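Local structure of 24-sterol C-methyltransferase (Haloferax volcanii, 6F5Z) at residues Ser2-Phe7 with Ser71-Gln76; Phe113-Asp118 with Ile156-Thr161; Tyr143-His148 with Trp163-Tyr168. The protein is a putative methyltransferase that binds S-adenosyl-L-homocysteine, associates with the activator Trm112 and probably transfers methyl groups from S-adenosylmethionine. One frame throughout, in Å; residues are numbered along the deposited sequence. Where two conformers were deposited one is given.

Overall arrangement
The three contacts form a chain leading outward from the bound S-adenosyl-L-homocysteine. Contact 1 joins two helical N-termini beside its ribose, and contact 2 pairs two loops of which one brings Tyr115 to the same ligand; their centres lie about 14 Å apart. Glu6 OE1 and Ser157 N are 2.9 Å apart, probably hydrogen-bonded, and Phe7 CZ lies 3.6 Å from Tyr115 CZ. Contact 3, its centre again about 14 Å from that of contact 2, meets it where Phe113 packs against Trp163 and Tyr168. Contacts 1 and 3 do not touch, their centres being about 26 Å apart, and the Tyr168 side chain stays about 12 Å from the ligand.

Contact 1 of 3, residues Ser2-Phe7 with Ser71-Gln76; sequences SVRDEF and SPEMVQ. With SAH (S-adenosyl-L-homocysteine), chain G.
Arg4 reaches across to both Pro72 and Glu73, and uses its guanidinium in two ways. Pro72 CG sits 3.7 Å above the centre of one guanidinium face, so the proline ring backs the flat group. The carboxylate of Glu73 meets NH1 with its plane 87° from that of the guanidinium. OE1 lies in the guanidinium plane at its edge, 3.1 Å from Arg4 NH1, while OE2 approaches obliquely at 2.8 Å from the same NH1. Both hydrogen bonds of this salt bridge are weak because the N-H directions are poorly aligned, which suggests that charge attraction contributes more than directed bonding. Arg4 CG lies between its backbone N and carbonyl carbon (chi1 80°), a placement that sends the chain out across Pro72, while CB lies against Pro72 CD and, a little farther, Ser71 CA.

Ser71 is the N-cap of the helix that follows. Its OG accepts from Met74 N at 3.1 Å and is also hydrogen-bonded to Asp8 OD1, so this buried hydroxyl is held both by its own helix and by helix 3-11. Phe7 completes the interface on the ligand side: its CB is 4.3 Å from Met74 CE, and the ring then lies against the ribose, SAH C2' 3.4 Å above one face and displaced toward the rim, with Glu6 CG over the opposite face. Met74 CE reaches SAH O3' at 3.4 Å, so Phe7 and Met74 both line the ribose part of the pocket.

The two helical segments approach to 10.1 Å between axes, inclined at 63°. Helix 72-80 follows strand 64-69, whose Asp69 hydrogen-bonds both Ser71 N and the ligand; Met74 touches Met19 of helix 16-33, Val75 and Gln76 pack on Ile50 of the UPF0434-family chain, and helix 3-11 carries the Phe7 ring against Tyr115.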
# COMPACT_ATOMS: atom_id res chain seq x y z
N SER B 2 -6.35 32.37 -9.64
CA SER B 2 -5.00 31.79 -9.62
C SER B 2 -4.71 31.09 -8.27
O SER B 2 -5.43 31.31 -7.29
CB SER B 2 -3.94 32.86 -9.90
OG SER B 2 -3.56 33.62 -8.76
N VAL B 3 -3.67 30.23 -8.24
CA VAL B 3 -3.28 29.47 -7.04
C VAL B 3 -2.85 30.43 -5.96
O VAL B 3 -3.34 30.30 -4.84
CB VAL B 3 -2.15 28.43 -7.34
CG1 VAL B 3 -1.65 27.75 -6.07
CG2 VAL B 3 -2.63 27.39 -8.34
N ARG B 4 -1.93 31.38 -6.28
CA ARG B 4 -1.48 32.30 -5.23
C ARG B 4 -2.63 33.19 -4.74
O ARG B 4 -2.69 33.45 -3.55
CB ARG B 4 -0.19 33.09 -5.59
CG ARG B 4 -0.33 34.30 -6.50
CD ARG B 4 0.98 35.08 -6.53
NE ARG B 4 1.34 35.60 -5.21
CZ ARG B 4 2.47 36.25 -4.93
NH1 ARG B 4 2.71 36.68 -3.70
NH2 ARG B 4 3.36 36.48 -5.88
N ASP B 5 -3.59 33.57 -5.62
CA ASP B 5 -4.76 34.36 -5.19
C ASP B 5 -5.61 33.57 -4.19
O ASP B 5 -5.96 34.10 -3.13
CB ASP B 5 -5.62 34.79 -6.39
CG ASP B 5 -5.10 35.98 -7.19
OD1 ASP B 5 -4.44 36.86 -6.59
OD2 ASP B 5 -5.38 36.04 -8.41
N GLU B 6 -5.94 32.31 -4.53
CA GLU B 6 -6.77 31.41 -3.73
C GLU B 6 -6.11 31.01 -2.42
O GLU B 6 -6.81 30.89 -1.41
CB GLU B 6 -7.11 30.15 -4.54
CG GLU B 6 -8.06 29.16 -3.86
CD GLU B 6 -9.54 29.50 -3.87
OE1 GLU B 6 -10.02 30.11 -4.85
OE2 GLU B 6 -10.24 29.10 -2.91
N PHE B 7 -4.78 30.73 -2.42
CA PHE B 7 -4.16 30.21 -1.21
C PHE B 7 -3.32 31.19 -0.37
O PHE B 7 -2.86 30.79 0.70
CB PHE B 7 -3.34 28.96 -1.55
CG PHE B 7 -4.27 27.84 -1.96
CD1 PHE B 7 -4.91 27.06 -1.01
CD2 PHE B 7 -4.53 27.59 -3.30
CE1 PHE B 7 -5.81 26.05 -1.39
CE2 PHE B 7 -5.40 26.56 -3.68
CZ PHE B 7 -6.02 25.80 -2.73
N SER B 71 1.97 28.91 -4.14
CA SER B 71 1.86 30.12 -3.32
C SER B 71 3.24 30.49 -2.75
O SER B 71 3.73 29.80 -1.85
CB SER B 71 0.85 29.94 -2.19
OG SER B 71 1.00 30.94 -1.19
N PRO B 72 3.85 31.62 -3.20
CA PRO B 72 5.15 32.03 -2.63
C PRO B 72 5.10 32.26 -1.12
O PRO B 72 6.06 31.90 -0.43
CB PRO B 72 5.50 33.32 -3.40
CG PRO B 72 4.71 33.20 -4.69
CD PRO B 72 3.43 32.53 -4.28
N GLU B 73 3.99 32.80 -0.59
CA GLU B 73 3.81 33.03 0.86
C GLU B 73 3.81 31.70 1.62
O GLU B 73 4.37 31.59 2.72
CB GLU B 73 2.50 33.80 1.13
CG GLU B 73 2.55 35.27 0.75
CD GLU B 73 2.14 35.64 -0.67
OE1 GLU B 73 1.65 36.78 -0.84
OE2 GLU B 73 2.31 34.82 -1.60
N MET B 74 3.15 30.68 1.03
CA MET B 74 3.08 29.37 1.64
C MET B 74 4.48 28.75 1.82
O MET B 74 4.79 28.27 2.92
CB MET B 74 2.21 28.43 0.80
CG MET B 74 1.69 27.27 1.56
SD MET B 74 0.48 27.63 2.87
CE MET B 74 -1.05 27.90 1.90
N VAL B 75 5.31 28.78 0.77
CA VAL B 75 6.64 28.18 0.92
C VAL B 75 7.58 29.04 1.76
O VAL B 75 8.44 28.48 2.43
CB VAL B 75 7.31 27.70 -0.37
CG1 VAL B 75 6.74 26.35 -0.80
CG2 VAL B 75 7.19 28.74 -1.48
N GLN B 76 7.36 30.39 1.82
CA GLN B 76 8.13 31.24 2.74
C GLN B 76 7.83 30.77 4.16
O GLN B 76 8.75 30.56 4.95
CB GLN B 76 7.73 32.72 2.59
CG GLN B 76 8.35 33.41 1.37
CD GLN B 76 7.67 34.72 1.05
OE1 GLN B 76 7.25 35.48 1.94
NE2 GLN B 76 7.55 35.03 -0.23
N SAH G . -0.55 19.63 1.94
CA SAH G . -0.91 20.73 2.87
CB SAH G . -1.65 21.95 2.17
CG SAH G . -3.00 21.57 1.58
SD SAH G . -3.80 23.03 0.82
C SAH G . -1.79 20.23 4.05
O SAH G . -2.02 18.94 4.04
OXT SAH G . -2.20 20.97 4.90
C5' SAH G . -3.35 22.89 -0.92
C4' SAH G . -1.94 23.38 -1.22
O4' SAH G . -1.67 23.11 -2.62
C3' SAH G . -1.82 24.90 -1.04
O3' SAH G . -0.69 25.27 -0.25
C2' SAH G . -1.85 25.44 -2.47
O2' SAH G . -1.15 26.67 -2.67
C1' SAH G . -1.22 24.29 -3.26
N9 SAH G . -1.62 24.22 -4.66
C8 SAH G . -2.91 24.15 -5.15
N7 SAH G . -2.98 24.05 -6.46
C5 SAH G . -1.65 24.05 -6.86
C6 SAH G . -1.04 23.97 -8.13
N6 SAH G . -1.71 23.90 -9.29
N1 SAH G . 0.32 24.00 -8.18
C2 SAH G . 1.01 24.13 -7.04
N3 SAH G . 0.54 24.21 -5.79
C4 SAH G . -0.80 24.16 -5.76

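Contact 2 of 3, residues Phe113-Asp118 with Ile156-Thr161; sequences FYYAAD and ISIDMT
Tyr115 lies against Ile156, Ile158 and Met160, while the backbone of its neighbour Tyr114 binds Thr161. With CG anti to the carbonyl carbon (chi1 -64°), the Tyr115 ring turns back toward the second loop although its CB points away from it. CB itself meets the ligand, 3.5 Å from SAH N7, and the CD2 side of the ring also turns that way, Tyr115 CD2 lying 4.1 Å from SAH C8. On the other side, CD1 stands 4.1 Å from Met160 CG and 4.2 Å from Ile158 CG2, the isoleucine methyl lying at the ring edge near its plane. CE1 touches Ile156 CG2 at 4.0 Å, also at the edge, and is flanked obliquely by Met160 CG. CE2 and CZ face the Phe7 ring, which meets Tyr115 edge-to-face, CZ coming nearest. At the tip, OH rests 3.8 Å from Ile156 CD1. The CD1-CE1 side is thus bordered by two isoleucines and the CG of Met160. Tyr114 CE1 lies 3.5 Å above one ring face, offset toward the rim.

Behind the rings, Thr161 N donates to Tyr114 O over 2.9 Å. The same oxygen also receives a CA-H contact from Met160. Two waters fill out the polar side. One donates to Tyr115 O and Asp159 O, linking the loops through their carbonyls. The other donates to Ala116 O and Asp159 O and accepts from the Thr161 hydroxyl, so Asp159 O takes a hydrogen from each water. Tyr114 OH turns elsewhere, to Glu111.

Segment 113-118 follows strand 104-110 and leads into helix 119-129, with Asp118 as the N-cap of that helix. The strand order 3-2-1-4-5-7-6 is that of the class I, Rossmann-like methyltransferases, in which the loop after the fourth strand borders the cofactor and probably the substrate site; here residues 156-161 pack onto that loop next to the ligand.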
# COMPACT_ATOMS: atom_id res chain seq x y z
N PHE B 113 -4.11 17.62 -4.67
CA PHE B 113 -4.13 17.09 -6.02
C PHE B 113 -5.32 17.53 -6.86
O PHE B 113 -5.14 17.77 -8.06
CB PHE B 113 -4.02 15.56 -6.01
CG PHE B 113 -4.14 14.91 -7.37
CD1 PHE B 113 -3.05 14.85 -8.23
CD2 PHE B 113 -5.37 14.43 -7.82
CE1 PHE B 113 -3.19 14.27 -9.50
CE2 PHE B 113 -5.51 13.88 -9.10
CZ PHE B 113 -4.42 13.80 -9.91
N TYR B 114 -6.47 17.62 -6.23
CA TYR B 114 -7.70 17.91 -6.94
C TYR B 114 -7.79 19.38 -7.37
O TYR B 114 -8.76 19.73 -8.04
CB TYR B 114 -8.90 17.45 -6.13
CG TYR B 114 -8.88 17.94 -4.70
CD1 TYR B 114 -9.35 19.21 -4.38
CD2 TYR B 114 -8.48 17.11 -3.66
CE1 TYR B 114 -9.41 19.65 -3.06
CE2 TYR B 114 -8.50 17.55 -2.33
CZ TYR B 114 -8.98 18.82 -2.03
OH TYR B 114 -9.09 19.25 -0.72
N TYR B 115 -6.79 20.21 -7.05
CA TYR B 115 -6.78 21.58 -7.58
C TYR B 115 -5.97 21.61 -8.89
O TYR B 115 -5.92 22.66 -9.55
CB TYR B 115 -6.12 22.54 -6.58
CG TYR B 115 -6.85 22.68 -5.27
CD1 TYR B 115 -8.07 23.35 -5.19
CD2 TYR B 115 -6.30 22.19 -4.08
CE1 TYR B 115 -8.74 23.51 -3.98
CE2 TYR B 115 -6.98 22.30 -2.87
CZ TYR B 115 -8.20 22.97 -2.82
OH TYR B 115 -8.85 23.11 -1.62
N ALA B 116 -5.29 20.50 -9.28
CA ALA B 116 -4.50 20.50 -10.52
C ALA B 116 -5.38 20.90 -11.69
O ALA B 116 -6.51 20.42 -11.77
CB ALA B 116 -3.90 19.13 -10.79
N ALA B 117 -4.85 21.74 -12.61
CA ALA B 117 -5.60 22.17 -13.80
C ALA B 117 -5.85 21.00 -14.75
O ALA B 117 -6.90 20.95 -15.41
CB ALA B 117 -4.85 23.29 -14.52
N ASP B 118 -4.89 20.07 -14.84
CA ASP B 118 -5.01 18.95 -15.75
C ASP B 118 -4.51 17.75 -14.95
O ASP B 118 -3.34 17.38 -15.00
CB ASP B 118 -4.15 19.24 -16.99
CG ASP B 118 -4.12 18.18 -18.08
OD1 ASP B 118 -4.66 17.09 -17.87
OD2 ASP B 118 -3.52 18.45 -19.14
N ILE B 156 -14.73 27.93 -3.51
CA ILE B 156 -13.40 27.87 -4.11
C ILE B 156 -13.47 28.33 -5.55
O ILE B 156 -14.28 27.81 -6.32
CB ILE B 156 -12.79 26.43 -3.92
CG1 ILE B 156 -12.51 26.15 -2.41
CG2 ILE B 156 -11.52 26.23 -4.79
CD1 ILE B 156 -12.31 24.71 -1.99
N SER B 157 -12.62 29.32 -5.92
CA SER B 157 -12.62 29.91 -7.28
C SER B 157 -11.89 29.07 -8.33
O SER B 157 -12.07 29.31 -9.52
CB SER B 157 -12.07 31.33 -7.26
OG SER B 157 -12.88 32.15 -6.42
N ILE B 158 -11.08 28.08 -7.89
CA ILE B 158 -10.37 27.16 -8.80
C ILE B 158 -11.32 26.00 -9.13
O ILE B 158 -12.03 25.51 -8.24
CB ILE B 158 -9.09 26.64 -8.08
CG1 ILE B 158 -8.07 27.77 -7.87
CG2 ILE B 158 -8.45 25.40 -8.80
CD1 ILE B 158 -6.89 27.38 -6.95
N ASP B 159 -11.30 25.54 -10.38
CA ASP B 159 -12.09 24.40 -10.82
C ASP B 159 -11.41 23.14 -10.27
O ASP B 159 -10.27 22.82 -10.65
CB ASP B 159 -12.13 24.33 -12.35
CG ASP B 159 -12.79 25.52 -13.02
OD1 ASP B 159 -13.90 25.91 -12.60
OD2 ASP B 159 -12.20 26.05 -14.00
N MET B 160 -12.11 22.47 -9.37
CA MET B 160 -11.64 21.27 -8.68
C MET B 160 -12.04 19.98 -9.43
O MET B 160 -13.11 19.94 -10.06
CB MET B 160 -12.24 21.26 -7.26
CG MET B 160 -11.89 22.51 -6.45
SD MET B 160 -12.99 22.74 -5.03
CE MET B 160 -12.35 21.47 -3.93
N THR B 161 -11.24 18.91 -9.31
CA THR B 161 -11.55 17.63 -9.92
C THR B 161 -12.14 16.74 -8.83
O THR B 161 -11.50 16.49 -7.80
CB THR B 161 -10.30 17.05 -10.59
OG1 THR B 161 -10.02 17.86 -11.74
CG2 THR B 161 -10.50 15.60 -11.05
O HOH W 1 -7.84 23.64 -11.61
O HOH W 2 -9.25 20.41 -11.61

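Contact 3 of 3, residues Tyr143-His148 with Trp163-Tyr168; sequences YEENVH and WSHAEY
Glu145 turns its carboxylate onto the backbone N of His165. CG stands anti to the carbonyl carbon (chi1 -68°) and the chain bends at chi2, which brings both oxygens within 3.1 Å of His165 N: OE1 and OE2 each use the syn lone pair, and the bond to OE2 is the straighter. The carboxylate also comes close to the imidazole, OE1 3.2 Å from His165 CD2 and oblique to the ring. With an alanine here in place of Glu145, His165 N is likely to lose its carboxylate acceptor and a gap to open beside the imidazole.

Tyr143 has CG between its backbone N and carbonyl carbon (chi1 60°), and this directs the ring past His165, whose edge meets Tyr143 CE2; the two ring planes make 62°. A water joins His165 NE2 to Tyr143 OH, which is also hydrogen-bonded to Gly217 O. Glu144 N donates to Trp163 O at 2.9 Å. Ser164 and Glu167 close a capping box, with Ser164 N hydrogen-bonded to Glu167 OE1 at 2.8 Å and Glu167 N to Ser164 OG.

Glu145 and Glu167 thus accept from backbone N-H groups at the N-terminus of helix 165-174, where the helix dipole is likely to favour their negative charge. Repulsion between Glu144 OE1 and Glu167 OE1, 5.3 Å apart, is probably eased by a water that donates to both and by Arg162, salt-bridged to Glu144.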
# COMPACT_ATOMS: atom_id res chain seq x y z
N TYR B 143 -13.68 14.14 -2.77
CA TYR B 143 -13.82 13.00 -3.66
C TYR B 143 -15.29 12.62 -3.70
O TYR B 143 -16.06 13.02 -2.81
CB TYR B 143 -12.86 11.85 -3.28
CG TYR B 143 -13.05 11.31 -1.88
CD1 TYR B 143 -12.37 11.87 -0.80
CD2 TYR B 143 -13.91 10.24 -1.64
CE1 TYR B 143 -12.55 11.38 0.50
CE2 TYR B 143 -14.09 9.74 -0.35
CZ TYR B 143 -13.40 10.32 0.72
OH TYR B 143 -13.57 9.85 2.01
N GLU B 144 -15.68 11.84 -4.72
CA GLU B 144 -17.10 11.60 -4.96
C GLU B 144 -17.87 11.02 -3.79
O GLU B 144 -18.95 11.53 -3.46
CB GLU B 144 -17.31 10.72 -6.21
CG GLU B 144 -18.75 10.74 -6.73
CD GLU B 144 -19.15 12.10 -7.26
OE1 GLU B 144 -18.27 12.84 -7.77
OE2 GLU B 144 -20.37 12.38 -7.25
N GLU B 145 -17.35 9.95 -3.19
CA GLU B 145 -18.06 9.26 -2.12
C GLU B 145 -18.23 10.14 -0.87
O GLU B 145 -19.16 9.87 -0.08
CB GLU B 145 -17.34 7.94 -1.77
CG GLU B 145 -17.43 6.90 -2.88
CD GLU B 145 -16.31 6.95 -3.91
OE1 GLU B 145 -15.69 8.02 -4.09
OE2 GLU B 145 -16.06 5.91 -4.55
N ASN B 146 -17.36 11.15 -0.67
CA ASN B 146 -17.49 12.01 0.52
C ASN B 146 -18.52 13.09 0.16
O ASN B 146 -18.19 14.18 -0.29
CB ASN B 146 -16.14 12.59 0.94
CG ASN B 146 -16.23 13.50 2.13
OD1 ASN B 146 -17.26 13.57 2.82
ND2 ASN B 146 -15.17 14.27 2.36
N VAL B 147 -19.80 12.74 0.35
CA VAL B 147 -20.90 13.59 -0.12
C VAL B 147 -20.83 15.01 0.49
O VAL B 147 -21.14 15.98 -0.21
CB VAL B 147 -22.28 12.89 0.06
CG1 VAL B 147 -22.50 12.42 1.49
CG2 VAL B 147 -23.44 13.77 -0.43
N HIS B 148 -20.37 15.11 1.75
CA HIS B 148 -20.22 16.37 2.48
C HIS B 148 -19.20 17.32 1.83
O HIS B 148 -19.20 18.52 2.11
CB HIS B 148 -19.78 16.05 3.92
CG HIS B 148 -20.33 14.77 4.45
ND1 HIS B 148 -19.71 13.56 4.20
CD2 HIS B 148 -21.46 14.54 5.17
CE1 HIS B 148 -20.46 12.65 4.81
NE2 HIS B 148 -21.51 13.19 5.42
N TRP B 163 -13.24 13.13 -8.18
CA TRP B 163 -13.23 11.77 -8.68
C TRP B 163 -13.69 10.81 -7.62
O TRP B 163 -13.46 11.05 -6.43
CB TRP B 163 -11.81 11.34 -9.09
CG TRP B 163 -11.33 11.84 -10.42
CD1 TRP B 163 -12.07 12.38 -11.44
CD2 TRP B 163 -9.97 11.87 -10.85
NE1 TRP B 163 -11.25 12.75 -12.48
CE2 TRP B 163 -9.94 12.42 -12.15
CE3 TRP B 163 -8.76 11.49 -10.25
CZ2 TRP B 163 -8.74 12.61 -12.86
CZ3 TRP B 163 -7.58 11.64 -10.95
CH2 TRP B 163 -7.57 12.21 -12.24
N SER B 164 -14.27 9.67 -8.05
CA SER B 164 -14.59 8.59 -7.11
C SER B 164 -13.32 7.76 -6.78
O SER B 164 -12.30 7.89 -7.45
CB SER B 164 -15.62 7.64 -7.72
OG SER B 164 -15.01 7.08 -8.87
N HIS B 165 -13.43 6.83 -5.83
CA HIS B 165 -12.31 5.92 -5.55
C HIS B 165 -11.91 5.22 -6.87
O HIS B 165 -10.72 5.14 -7.22
CB HIS B 165 -12.74 4.83 -4.56
CG HIS B 165 -12.88 5.26 -3.13
ND1 HIS B 165 -12.51 4.40 -2.09
CD2 HIS B 165 -13.29 6.43 -2.60
CE1 HIS B 165 -12.79 5.06 -0.97
NE2 HIS B 165 -13.29 6.27 -1.21
N ALA B 166 -12.92 4.71 -7.62
CA ALA B 166 -12.62 4.00 -8.89
C ALA B 166 -11.96 4.90 -9.91
O ALA B 166 -11.02 4.48 -10.62
CB ALA B 166 -13.90 3.37 -9.46
N GLU B 167 -12.41 6.15 -10.01
CA GLU B 167 -11.79 7.07 -10.96
C GLU B 167 -10.33 7.37 -10.64
O GLU B 167 -9.51 7.54 -11.55
CB GLU B 167 -12.59 8.36 -11.07
CG GLU B 167 -13.85 8.16 -11.91
CD GLU B 167 -14.87 9.28 -11.82
OE1 GLU B 167 -15.00 9.91 -10.74
OE2 GLU B 167 -15.58 9.50 -12.83
N TYR B 168 -9.97 7.43 -9.33
CA TYR B 168 -8.57 7.63 -8.96
C TYR B 168 -7.76 6.40 -9.39
O TYR B 168 -6.69 6.55 -9.96
CB TYR B 168 -8.42 7.79 -7.43
CG TYR B 168 -8.47 9.24 -7.02
CD1 TYR B 168 -7.32 10.04 -7.06
CD2 TYR B 168 -9.67 9.84 -6.61
CE1 TYR B 168 -7.37 11.39 -6.73
CE2 TYR B 168 -9.71 11.19 -6.24
CZ TYR B 168 -8.57 11.97 -6.35
OH TYR B 168 -8.60 13.31 -6.05
O HOH W 3 -13.61 7.08 1.48
O HOH W 4 -17.43 10.98 -9.90
O HOH W 5 -15.67 4.25 -6.62